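Local coordinates for protein putative NADH dehydrogenase/NAD(P)H nitroreductase (Bacteroides thetaiotaomicron VPI-5482, PDB 3KWK) that binds flavin mononucleotide and, like other members of the nitroreductase family, is probably a flavin-dependent oxidoreductase, at residues A[20-25]-A[117-121]; A[68-74]-A[130-134]; A[62-66]-A[78-84]. All blocks are in the same frame, centred on the assembly; numbering follows the deposited sequence.

Contact 1 (A[20-25]-A[117-121]). With FMN (flavin mononucleotide), chain B.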
loop_
_atom_site.group_PDB
_atom_site.type_symbol
_atom_site.label_atom_id
_atom_site.label_comp_id
_atom_site.label_asym_id
_atom_site.label_seq_id
_atom_site.Cartn_x
_atom_site.Cartn_y
_atom_site.Cartn_z
ATOM N N LYS A 20 6.232 -0.008 -12.115
ATOM C CA LYS A 20 7.127 -1.163 -11.985
ATOM C C LYS A 20 8.334 -0.814 -11.167
ATOM O O LYS A 20 8.609 0.381 -10.955
ATOM C CB LYS A 20 7.532 -1.737 -13.354
ATOM C CG LYS A 20 8.699 -1.060 -14.094
ATOM C CD LYS A 20 8.395 0.368 -14.475
ATOM C CE LYS A 20 7.453 0.540 -15.663
ATOM N NZ LYS A 20 6.985 1.970 -15.888
ATOM N N SER A 21 9.037 -1.844 -10.699
ATOM C CA SER A 21 10.253 -1.647 -9.918
ATOM C C SER A 21 11.372 -1.233 -10.882
ATOM O O SER A 21 11.643 -1.926 -11.890
ATOM C CB SER A 21 10.641 -2.908 -9.182
ATOM O OG SER A 21 9.753 -3.167 -8.067
ATOM N N VAL A 22 12.014 -0.096 -10.623
ATOM C CA VAL A 22 13.141 0.351 -11.457
ATOM C C VAL A 22 14.392 0.379 -10.546
ATOM O O VAL A 22 14.369 1.004 -9.459
ATOM C CB VAL A 22 12.870 1.750 -12.005
ATOM C CG1 VAL A 22 14.085 2.340 -12.699
ATOM C CG2 VAL A 22 11.587 1.778 -12.941
ATOM N N ARG A 23 15.446 -0.303 -10.997
ATOM C CA ARG A 23 16.650 -0.530 -10.237
ATOM C C ARG A 23 17.936 0.009 -10.845
ATOM O O ARG A 23 19.049 -0.250 -10.343
ATOM C CB ARG A 23 16.834 -2.039 -10.026
ATOM C CG ARG A 23 15.626 -2.708 -9.375
ATOM C CD ARG A 23 15.897 -4.164 -9.038
ATOM N NE ARG A 23 14.820 -4.732 -8.232
ATOM C CZ ARG A 23 13.681 -5.226 -8.719
ATOM N NH1 ARG A 23 13.390 -5.272 -10.016
ATOM N NH2 ARG A 23 12.782 -5.676 -7.886
ATOM N N THR A 24 17.791 0.783 -11.909
ATOM C CA THR A 24 18.909 1.512 -12.513
ATOM C C THR A 24 18.424 2.893 -12.915
ATOM O O THR A 24 17.283 3.071 -13.349
ATOM C CB THR A 24 19.494 0.801 -13.723
ATOM O OG1 THR A 24 18.471 0.617 -14.700
ATOM C CG2 THR A 24 20.179 -0.567 -13.364
ATOM N N TYR A 25 19.285 3.890 -12.724
ATOM C CA TYR A 25 18.944 5.299 -12.849
ATOM C C TYR A 25 19.979 6.059 -13.650
ATOM O O TYR A 25 21.184 5.785 -13.590
ATOM C CB TYR A 25 18.766 5.978 -11.477
ATOM C CG TYR A 25 18.040 5.095 -10.511
ATOM C CD1 TYR A 25 16.668 4.865 -10.629
ATOM C CD2 TYR A 25 18.740 4.441 -9.478
ATOM C CE1 TYR A 25 16.004 4.001 -9.765
ATOM C CE2 TYR A 25 18.097 3.571 -8.658
ATOM C CZ TYR A 25 16.745 3.322 -8.788
ATOM O OH TYR A 25 16.142 2.411 -7.912
ATOM N N LEU A 117 9.479 9.187 -12.963
ATOM C CA LEU A 117 10.567 8.633 -12.189
ATOM C C LEU A 117 10.429 7.126 -12.086
ATOM O O LEU A 117 9.409 6.527 -12.465
ATOM C CB LEU A 117 10.591 9.283 -10.777
ATOM C CG LEU A 117 10.845 10.806 -10.783
ATOM C CD1 LEU A 117 10.543 11.383 -9.375
ATOM C CD2 LEU A 117 12.265 11.163 -11.262
ATOM N N GLY A 118 11.489 6.519 -11.590
ATOM C CA GLY A 118 11.502 5.097 -11.277
ATOM C C GLY A 118 11.882 4.946 -9.814
ATOM O O GLY A 118 12.687 5.701 -9.295
ATOM N N ALA A 119 11.331 3.929 -9.182
ATOM C CA ALA A 119 11.666 3.637 -7.800
ATOM C C ALA A 119 11.531 2.143 -7.558
ATOM O O ALA A 119 10.921 1.441 -8.378
ATOM C CB ALA A 119 10.734 4.429 -6.896
ATOM N N VAL A 120 12.070 1.672 -6.428
ATOM C CA VAL A 120 11.888 0.265 -6.035
ATOM C C VAL A 120 11.834 0.182 -4.495
ATOM O O VAL A 120 12.643 0.811 -3.799
ATOM C CB VAL A 120 13.046 -0.615 -6.596
ATOM C CG1 VAL A 120 14.473 -0.109 -6.171
ATOM C CG2 VAL A 120 12.860 -2.110 -6.238
ATOM N N TRP A 121 10.890 -0.620 -4.024
ATOM C CA TRP A 121 10.810 -0.979 -2.608
ATOM C C TRP A 121 11.887 -1.991 -2.314
ATOM O O TRP A 121 11.885 -3.077 -2.888
ATOM C CB TRP A 121 9.419 -1.570 -2.381
ATOM C CG TRP A 121 9.071 -2.103 -0.998
ATOM C CD1 TRP A 121 9.863 -2.765 -0.118
ATOM C CD2 TRP A 121 7.768 -2.071 -0.440
ATOM N NE1 TRP A 121 9.122 -3.096 1.014
ATOM C CE2 TRP A 121 7.841 -2.666 0.843
ATOM C CE3 TRP A 121 6.553 -1.550 -0.893
ATOM C CZ2 TRP A 121 6.726 -2.846 1.646
ATOM C CZ3 TRP A 121 5.436 -1.712 -0.092
ATOM C CH2 TRP A 121 5.548 -2.324 1.179
HETATM N N1 FMN B . 13.248 -5.333 -4.779
HETATM C C2 FMN B . 14.596 -5.258 -4.576
HETATM O O2 FMN B . 15.338 -5.002 -5.541
HETATM N N3 FMN B . 15.133 -5.478 -3.318
HETATM C C4 FMN B . 14.354 -5.785 -2.222
HETATM O O4 FMN B . 14.890 -5.967 -1.085
HETATM C C4A FMN B . 12.976 -5.864 -2.436
HETATM N N5 FMN B . 12.125 -6.191 -1.389
HETATM C C5A FMN B . 10.770 -6.083 -1.542
HETATM C C6 FMN B . 9.944 -6.262 -0.422
HETATM C C7 FMN B . 8.575 -6.100 -0.570
HETATM C C7M FMN B . 7.618 -6.273 0.623
HETATM C C8 FMN B . 8.011 -5.777 -1.789
HETATM C C8M FMN B . 6.514 -5.611 -1.878
HETATM C C9 FMN B . 8.828 -5.620 -2.894
HETATM C C9A FMN B . 10.218 -5.768 -2.780
HETATM N N10 FMN B . 11.067 -5.644 -3.884
HETATM C C10 FMN B . 12.419 -5.626 -3.698
HETATM C "C1'" FMN B . 10.498 -5.345 -5.221
HETATM C "C2'" FMN B . 9.914 -6.604 -5.856
HETATM O "O2'" FMN B . 10.950 -7.497 -6.277
HETATM C "C3'" FMN B . 8.951 -6.258 -7.011
HETATM O "O3'" FMN B . 7.819 -5.543 -6.516
HETATM C "C4'" FMN B . 8.430 -7.524 -7.749
HETATM O "O4'" FMN B . 9.526 -8.150 -8.431
HETATM C "C5'" FMN B . 7.295 -7.221 -8.729
HETATM O "O5'" FMN B . 7.837 -6.320 -9.690
HETATM P P FMN B . 7.168 -4.854 -9.942
HETATM O O1P FMN B . 7.341 -4.025 -8.655
HETATM O O2P FMN B . 8.051 -4.358 -11.108
HETATM O O3P FMN B . 5.706 -5.009 -10.310
HETATM O O HOH W 1 9.007 2.958 -10.792
HETATM O O HOH W 2 8.968 -1.476 -6.071
#
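With CG1 of Val120 set between its own backbone N and carbonyl carbon (chi1 56°), that methyl meets both Val22 O and Tyr25 OH, each at 3.5 Å, while CG2, anti to N, is turned to the flavin. The two oxygens are themselves joined, Tyr25 OH giving Val22 O a weak hydrogen bond. This is the FMN site of the nitroreductase fold, where the loop after helix 11-18 lies over strand 118-123, an outermost strand of the sheet within this chain. The one direct hydrogen bond between the two backbones runs from Val22 N to Ala119 O, 2.9 Å and nearly straight at the hydrogen, although the donor stands well above the carbonyl plane. Beside it, Gly118 lets Val22 come in close, with Val22 CB 3.7 Å from Gly118 CA. Two waters add to the joint: one donates to Lys20 O and accepts from Ala119 N, the other donates to Ser21 OG and accepts from Trp121 N.

Ser21 holds two phosphate oxygens, giving its backbone N to O2P and its hydroxyl to O1P. The chain of Arg23 is extended from CG to NE and brings the guanidinium to the pyrimidine end of the flavin, where NE donates to O2 at 2.8 Å and NH2 to N1 at 3.2 Å. A positive group here would probably stabilise negative charge building up on N1 and O2 in the reduced flavin. Between these grips, Val120 CG2 sits 3.6 Å from FMN N1 and 3.8 Å from Ser21 OG.

Contact 2 (A[68-74]-A[130-134]). With FMN (flavin mononucleotide), chain B.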
loop_
_atom_site.group_PDB
_atom_site.type_symbol
_atom_site.label_atom_id
_atom_site.label_comp_id
_atom_site.label_asym_id
_atom_site.label_seq_id
_atom_site.Cartn_x
_atom_site.Cartn_y
_atom_site.Cartn_z
HETATM N N MSE A 68 25.084 2.250 3.016
HETATM C CA MSE A 68 23.917 1.386 3.034
HETATM C C MSE A 68 23.900 0.364 1.916
HETATM O O MSE A 68 23.495 -0.779 2.128
HETATM C CB MSE A 68 22.608 2.211 3.084
HETATM C CG MSE A 68 22.449 2.910 4.443
HETATM SE SE MSE A 68 20.673 3.766 4.563
HETATM C CE MSE A 68 21.074 5.114 3.384
ATOM N N ALA A 69 24.286 0.794 0.716
ATOM C CA ALA A 69 24.360 -0.104 -0.431
ATOM C C ALA A 69 25.260 -1.280 -0.080
ATOM O O ALA A 69 24.940 -2.411 -0.364
ATOM C CB ALA A 69 24.911 0.625 -1.653
ATOM N N ALA A 70 26.395 -0.997 0.533
ATOM C CA ALA A 70 27.369 -2.071 0.799
ATOM C C ALA A 70 26.803 -3.098 1.801
ATOM O O ALA A 70 27.037 -4.315 1.708
ATOM C CB ALA A 70 28.658 -1.480 1.327
ATOM N N ALA A 71 26.029 -2.598 2.752
ATOM C CA ALA A 71 25.563 -3.391 3.869
ATOM C C ALA A 71 24.209 -4.077 3.608
ATOM O O ALA A 71 23.871 -5.048 4.276
ATOM C CB ALA A 71 25.509 -2.501 5.147
ATOM N N LEU A 72 23.421 -3.596 2.646
ATOM C CA LEU A 72 22.111 -4.174 2.367
ATOM C C LEU A 72 22.190 -5.118 1.152
ATOM O O LEU A 72 22.745 -4.757 0.096
ATOM C CB LEU A 72 21.098 -3.058 2.098
ATOM C CG LEU A 72 20.812 -2.180 3.290
ATOM C CD1 LEU A 72 20.013 -0.931 2.906
ATOM C CD2 LEU A 72 20.049 -2.971 4.352
ATOM N N PRO A 73 21.638 -6.337 1.297
ATOM C CA PRO A 73 21.903 -7.359 0.281
ATOM C C PRO A 73 21.212 -7.137 -1.065
ATOM O O PRO A 73 21.739 -7.577 -2.111
ATOM C CB PRO A 73 21.397 -8.651 0.940
ATOM C CG PRO A 73 20.403 -8.189 1.962
ATOM C CD PRO A 73 20.885 -6.869 2.441
ATOM N N TYR A 74 20.060 -6.475 -1.060
ATOM C CA TYR A 74 19.286 -6.278 -2.286
ATOM C C TYR A 74 18.928 -4.794 -2.470
ATOM O O TYR A 74 17.868 -4.458 -3.015
ATOM C CB TYR A 74 18.044 -7.170 -2.318
ATOM C CG TYR A 74 18.397 -8.621 -2.122
ATOM C CD1 TYR A 74 18.925 -9.361 -3.156
ATOM C CD2 TYR A 74 18.254 -9.226 -0.877
ATOM C CE1 TYR A 74 19.302 -10.687 -2.962
ATOM C CE2 TYR A 74 18.621 -10.541 -0.675
ATOM C CZ TYR A 74 19.142 -11.267 -1.715
ATOM O OH TYR A 74 19.527 -12.577 -1.536
ATOM N N ARG A 130 19.052 -5.727 8.531
ATOM C CA ARG A 130 18.854 -4.607 7.602
ATOM C C ARG A 130 18.325 -3.406 8.343
ATOM O O ARG A 130 18.711 -2.282 8.101
ATOM C CB ARG A 130 17.870 -4.999 6.496
ATOM C CG ARG A 130 18.347 -6.150 5.629
ATOM C CD ARG A 130 17.460 -6.313 4.417
ATOM N NE ARG A 130 17.559 -7.661 3.840
ATOM C CZ ARG A 130 16.834 -8.072 2.794
ATOM N NH1 ARG A 130 15.988 -7.233 2.199
ATOM N NH2 ARG A 130 16.941 -9.325 2.354
HETATM N N MSE A 131 17.417 -3.648 9.264
HETATM C CA MSE A 131 16.812 -2.551 10.025
HETATM C C MSE A 131 17.908 -1.879 10.837
HETATM O O MSE A 131 17.943 -0.654 10.968
HETATM C CB MSE A 131 15.728 -3.075 10.926
HETATM C CG MSE A 131 14.605 -3.764 10.128
HETATM SE SE MSE A 131 13.305 -4.667 11.246
HETATM C CE MSE A 131 12.402 -3.123 11.796
ATOM N N GLU A 132 18.826 -2.679 11.381
ATOM C CA GLU A 132 19.955 -2.116 12.151
ATOM C C GLU A 132 20.910 -1.290 11.283
ATOM O O GLU A 132 21.379 -0.260 11.724
ATOM C CB GLU A 132 20.706 -3.232 12.876
ATOM C CG GLU A 132 21.958 -2.774 13.647
ATOM C CD GLU A 132 21.717 -1.672 14.703
ATOM O OE1 GLU A 132 20.614 -1.595 15.327
ATOM O OE2 GLU A 132 22.683 -0.896 14.928
ATOM N N VAL A 133 21.187 -1.724 10.056
ATOM C CA VAL A 133 21.975 -0.924 9.102
ATOM C C VAL A 133 21.368 0.454 8.957
ATOM O O VAL A 133 22.066 1.463 9.079
ATOM C CB VAL A 133 22.103 -1.620 7.728
ATOM C CG1 VAL A 133 22.707 -0.696 6.662
ATOM C CG2 VAL A 133 22.928 -2.891 7.881
ATOM N N VAL A 134 20.069 0.484 8.647
ATOM C CA VAL A 134 19.369 1.720 8.399
ATOM C C VAL A 134 19.375 2.564 9.654
ATOM O O VAL A 134 19.632 3.754 9.591
ATOM C CB VAL A 134 17.925 1.476 7.890
ATOM C CG1 VAL A 134 17.140 2.813 7.834
ATOM C CG2 VAL A 134 17.984 0.730 6.534
HETATM N N1 FMN B . 13.248 -5.333 -4.779
HETATM C C2 FMN B . 14.596 -5.258 -4.576
HETATM O O2 FMN B . 15.338 -5.002 -5.541
HETATM N N3 FMN B . 15.133 -5.478 -3.318
HETATM C C4 FMN B . 14.354 -5.785 -2.222
HETATM O O4 FMN B . 14.890 -5.967 -1.085
HETATM C C4A FMN B . 12.976 -5.864 -2.436
HETATM N N5 FMN B . 12.125 -6.191 -1.389
HETATM C C5A FMN B . 10.770 -6.083 -1.542
HETATM C C6 FMN B . 9.944 -6.262 -0.422
HETATM C C7 FMN B . 8.575 -6.100 -0.570
HETATM C C7M FMN B . 7.618 -6.273 0.623
HETATM C C8 FMN B . 8.011 -5.777 -1.789
HETATM C C8M FMN B . 6.514 -5.611 -1.878
HETATM C C9 FMN B . 8.828 -5.620 -2.894
HETATM C C9A FMN B . 10.218 -5.768 -2.780
HETATM N N10 FMN B . 11.067 -5.644 -3.884
HETATM C C10 FMN B . 12.419 -5.626 -3.698
HETATM C "C1'" FMN B . 10.498 -5.345 -5.221
HETATM C "C2'" FMN B . 9.914 -6.604 -5.856
HETATM O "O2'" FMN B . 10.950 -7.497 -6.277
HETATM C "C3'" FMN B . 8.951 -6.258 -7.011
HETATM O "O3'" FMN B . 7.819 -5.543 -6.516
HETATM C "C4'" FMN B . 8.430 -7.524 -7.749
HETATM O "O4'" FMN B . 9.526 -8.150 -8.431
HETATM C "C5'" FMN B . 7.295 -7.221 -8.729
HETATM O "O5'" FMN B . 7.837 -6.320 -9.690
HETATM P P FMN B . 7.168 -4.854 -9.942
HETATM O O1P FMN B . 7.341 -4.025 -8.655
HETATM O O2P FMN B . 8.051 -4.358 -11.108
HETATM O O3P FMN B . 5.706 -5.009 -10.310
#
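Pro73 sets the CG corner of its ring over one face of the Arg130 guanidinium, with Pro73 CG 3.4 Å from Arg130 NE. Within the nitroreductase fold, this is where the end of helix 62-71 and the turn after it pack on helix 128-138, beside the flavin pocket. Arg130 leaves its helix with CG anti to the carbonyl carbon (chi1 -62°) and then runs extended from CG to NE, which carries CB and CG along Leu72, NE past Pro73 and NH2 on to Tyr74. Leu72 CD2 rests on the start of that chain, 3.7 Å from Arg130 CB. Arg130 NH2 comes to the edge of the Tyr74 ring, near its plane and 3.5 Å from CD2, with ring and guanidinium planes 53° apart; this is an edge contact and not a cation-pi stack. The polar end is fixed from outside the two segments, since NH1 donates to Ala123 O and the group also makes a cation-pi contact with Tyr127.

Farther from the flavin the contact is purely apolar. Val133 points at the other helix, and its CG1 touches both Ala71 CB, 3.7 Å away, and Leu72 CG, 4.1 Å away, while CG2 also lies against Ala71 CB. Selenomethionine Met68 reaches the same CG1 methyl with its CG, and Leu72 CD1 touches Val134 CG2 more loosely. Leu72 is the first residue to depart from helical backbone angles, and the chain beyond it leads Tyr74 to the cofactor. Lys49 of the second subunit makes a cation-pi contact with the Tyr74 ring. The backbone carbonyl does the binding on this side: FMN N3 donates to Tyr74 O at 2.9 Å.

Contact 3 (A[62-66]-A[78-84])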
loop_
_atom_site.group_PDB
_atom_site.type_symbol
_atom_site.label_atom_id
_atom_site.label_comp_id
_atom_site.label_asym_id
_atom_site.label_seq_id
_atom_site.Cartn_x
_atom_site.Cartn_y
_atom_site.Cartn_z
ATOM N N ARG A 62 25.772 11.111 -0.274
ATOM C CA ARG A 62 26.447 10.107 -1.088
ATOM C C ARG A 62 27.071 9.045 -0.246
ATOM O O ARG A 62 26.950 7.856 -0.520
ATOM C CB ARG A 62 27.529 10.840 -1.912
ATOM C CG ARG A 62 28.305 9.962 -2.884
ATOM C CD ARG A 62 27.448 9.578 -4.073
ATOM N NE ARG A 62 26.695 8.350 -3.866
ATOM C CZ ARG A 62 25.455 8.134 -4.288
ATOM N NH1 ARG A 62 24.764 9.087 -4.898
ATOM N NH2 ARG A 62 24.883 6.961 -4.089
ATOM N N ALA A 63 27.790 9.445 0.798
ATOM C CA ALA A 63 28.431 8.451 1.661
ATOM C C ALA A 63 27.459 7.535 2.398
ATOM O O ALA A 63 27.754 6.335 2.542
ATOM C CB ALA A 63 29.414 9.139 2.675
ATOM N N LYS A 64 26.333 8.074 2.897
ATOM C CA LYS A 64 25.371 7.238 3.590
ATOM C C LYS A 64 24.730 6.255 2.604
ATOM O O LYS A 64 24.485 5.100 2.908
ATOM C CB LYS A 64 24.224 8.019 4.272
ATOM C CG LYS A 64 24.510 8.633 5.589
ATOM C CD LYS A 64 23.243 9.325 6.123
ATOM C CE LYS A 64 23.595 10.208 7.260
ATOM N NZ LYS A 64 24.543 9.507 8.088
ATOM N N LEU A 65 24.393 6.780 1.438
ATOM C CA LEU A 65 23.769 5.969 0.392
ATOM C C LEU A 65 24.672 4.783 0.021
ATOM O O LEU A 65 24.225 3.634 -0.046
ATOM C CB LEU A 65 23.480 6.820 -0.837
ATOM C CG LEU A 65 22.300 7.806 -0.754
ATOM C CD1 LEU A 65 22.293 8.815 -1.938
ATOM C CD2 LEU A 65 20.919 7.124 -0.660
ATOM N N ASP A 66 25.950 5.078 -0.176
ATOM C CA ASP A 66 26.927 4.037 -0.570
ATOM C C ASP A 66 27.224 3.038 0.565
ATOM O O ASP A 66 27.405 1.826 0.341
ATOM C CB ASP A 66 28.219 4.726 -1.017
ATOM C CG ASP A 66 28.059 5.469 -2.367
ATOM O OD1 ASP A 66 27.035 5.294 -3.059
ATOM O OD2 ASP A 66 28.942 6.255 -2.697
ATOM N N LEU A 78 21.449 1.514 -4.693
ATOM C CA LEU A 78 21.715 2.779 -3.994
ATOM C C LEU A 78 22.993 3.505 -4.471
ATOM O O LEU A 78 23.065 4.705 -4.336
ATOM C CB LEU A 78 21.826 2.539 -2.496
ATOM C CG LEU A 78 20.496 2.313 -1.757
ATOM C CD1 LEU A 78 20.753 1.765 -0.346
ATOM C CD2 LEU A 78 19.718 3.642 -1.674
ATOM N N THR A 79 23.994 2.795 -4.991
ATOM C CA THR A 79 25.222 3.435 -5.430
ATOM C C THR A 79 24.967 4.240 -6.710
ATOM O O THR A 79 25.740 5.146 -7.044
ATOM C CB THR A 79 26.377 2.435 -5.644
ATOM O OG1 THR A 79 26.033 1.512 -6.690
ATOM C CG2 THR A 79 26.739 1.716 -4.335
ATOM N N GLN A 80 23.873 3.973 -7.413
ATOM C CA GLN A 80 23.590 4.773 -8.615
ATOM C C GLN A 80 22.402 5.700 -8.464
ATOM O O GLN A 80 22.014 6.406 -9.400
ATOM C CB GLN A 80 23.502 3.894 -9.871
ATOM C CG GLN A 80 22.507 2.828 -9.860
ATOM C CD GLN A 80 22.524 2.084 -11.178
ATOM O OE1 GLN A 80 21.894 2.516 -12.105
ATOM N NE2 GLN A 80 23.242 0.958 -11.249
ATOM N N ALA A 81 21.817 5.726 -7.268
ATOM C CA ALA A 81 20.734 6.627 -6.944
ATOM C C ALA A 81 21.311 7.909 -6.333
ATOM O O ALA A 81 22.265 7.857 -5.533
ATOM C CB ALA A 81 19.744 5.922 -5.907
ATOM N N ARG A 82 20.753 9.059 -6.689
ATOM C CA ARG A 82 21.099 10.332 -6.029
ATOM C C ARG A 82 20.407 10.484 -4.672
ATOM O O ARG A 82 20.858 11.239 -3.847
ATOM C CB ARG A 82 20.640 11.538 -6.868
ATOM C CG ARG A 82 21.321 11.775 -8.146
ATOM C CD ARG A 82 22.706 12.355 -7.940
ATOM N NE ARG A 82 23.297 12.496 -9.239
ATOM C CZ ARG A 82 23.307 13.628 -9.930
ATOM N NH1 ARG A 82 22.775 14.724 -9.402
ATOM N NH2 ARG A 82 23.869 13.642 -11.120
ATOM N N ASN A 83 19.259 9.820 -4.501
ATOM C CA ASN A 83 18.450 9.948 -3.311
ATOM C C ASN A 83 17.657 8.659 -3.030
ATOM O O ASN A 83 17.404 7.836 -3.930
ATOM C CB ASN A 83 17.355 11.054 -3.442
ATOM C CG ASN A 83 17.859 12.384 -3.942
ATOM O OD1 ASN A 83 18.290 13.237 -3.154
ATOM N ND2 ASN A 83 17.801 12.573 -5.245
ATOM N N ALA A 84 17.234 8.522 -1.777
ATOM C CA ALA A 84 16.335 7.438 -1.368
ATOM C C ALA A 84 15.415 7.979 -0.300
ATOM O O ALA A 84 15.798 8.923 0.412
ATOM C CB ALA A 84 17.142 6.245 -0.809
HETATM O O HOH W 3 28.115 5.872 -5.760
#
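Arg62 reaches from the first turn of helix 62-71 to the loop ahead of strand 83-90 and gives two N-H groups to one carbonyl oxygen. NH1 meets Ala81 O at 2.9 Å and NH2 meets it at 3.1 Å, both in the guanidinium plane. The side chain starts with CG anti to the backbone N (chi1 -177°) and then folds at chi2 and chi3, which swings the group back beside Asp66, one turn on. Here NE and NH2 grip Asp66 OD1 side-on, from the same face of the carboxylate; the NH2 arm is a salt bridge of 2.9 Å. Leu78 O also lies at the guanidinium edge, and Thr79 O sits over one face. A water donates to both Asp66 OD1 and Thr79 O, adding a water-mediated tie from the carboxylate to the loop.

Beneath this polar layer Leu65 fills the join between helix and sheet. Its CD2 packs 3.8 Å from Leu78 CD2 and 3.9 Å from Ala84 CB, the two leucines crossing at about a right angle, and Val59 of strand 54-59 lies against it as well. The polar end of Arg82 is held elsewhere, by Asn27. Asp66 probably offsets the charge of Arg62 while helping to hold the guanidinium edge-on to Ala81 O, and the ion pair probably helps to set how the loop docks on the helix.

In the fold
Contact 1 is the buried one, whereas contacts 2 and 3 are partly buried and reach the surface. Contacts 2 and 3 share helix 62-71, using its last and first turns, and meet where Ala69 packs on Leu78 and Thr79. Contact 3 is nested inside the chain loop closed by contact 1, and the two probably join through a hydrogen bond between Tyr25 N and Gln80 OE1. Contacts 1 and 2 do not touch each other, yet both touch the flavin. Their chemistry follows position: backbone and water bonds with phosphate binding in contact 1, apolar helix packing beside an arginine that reaches the flavin pocket in contact 2, and an ion pair above a leucine core in contact 3.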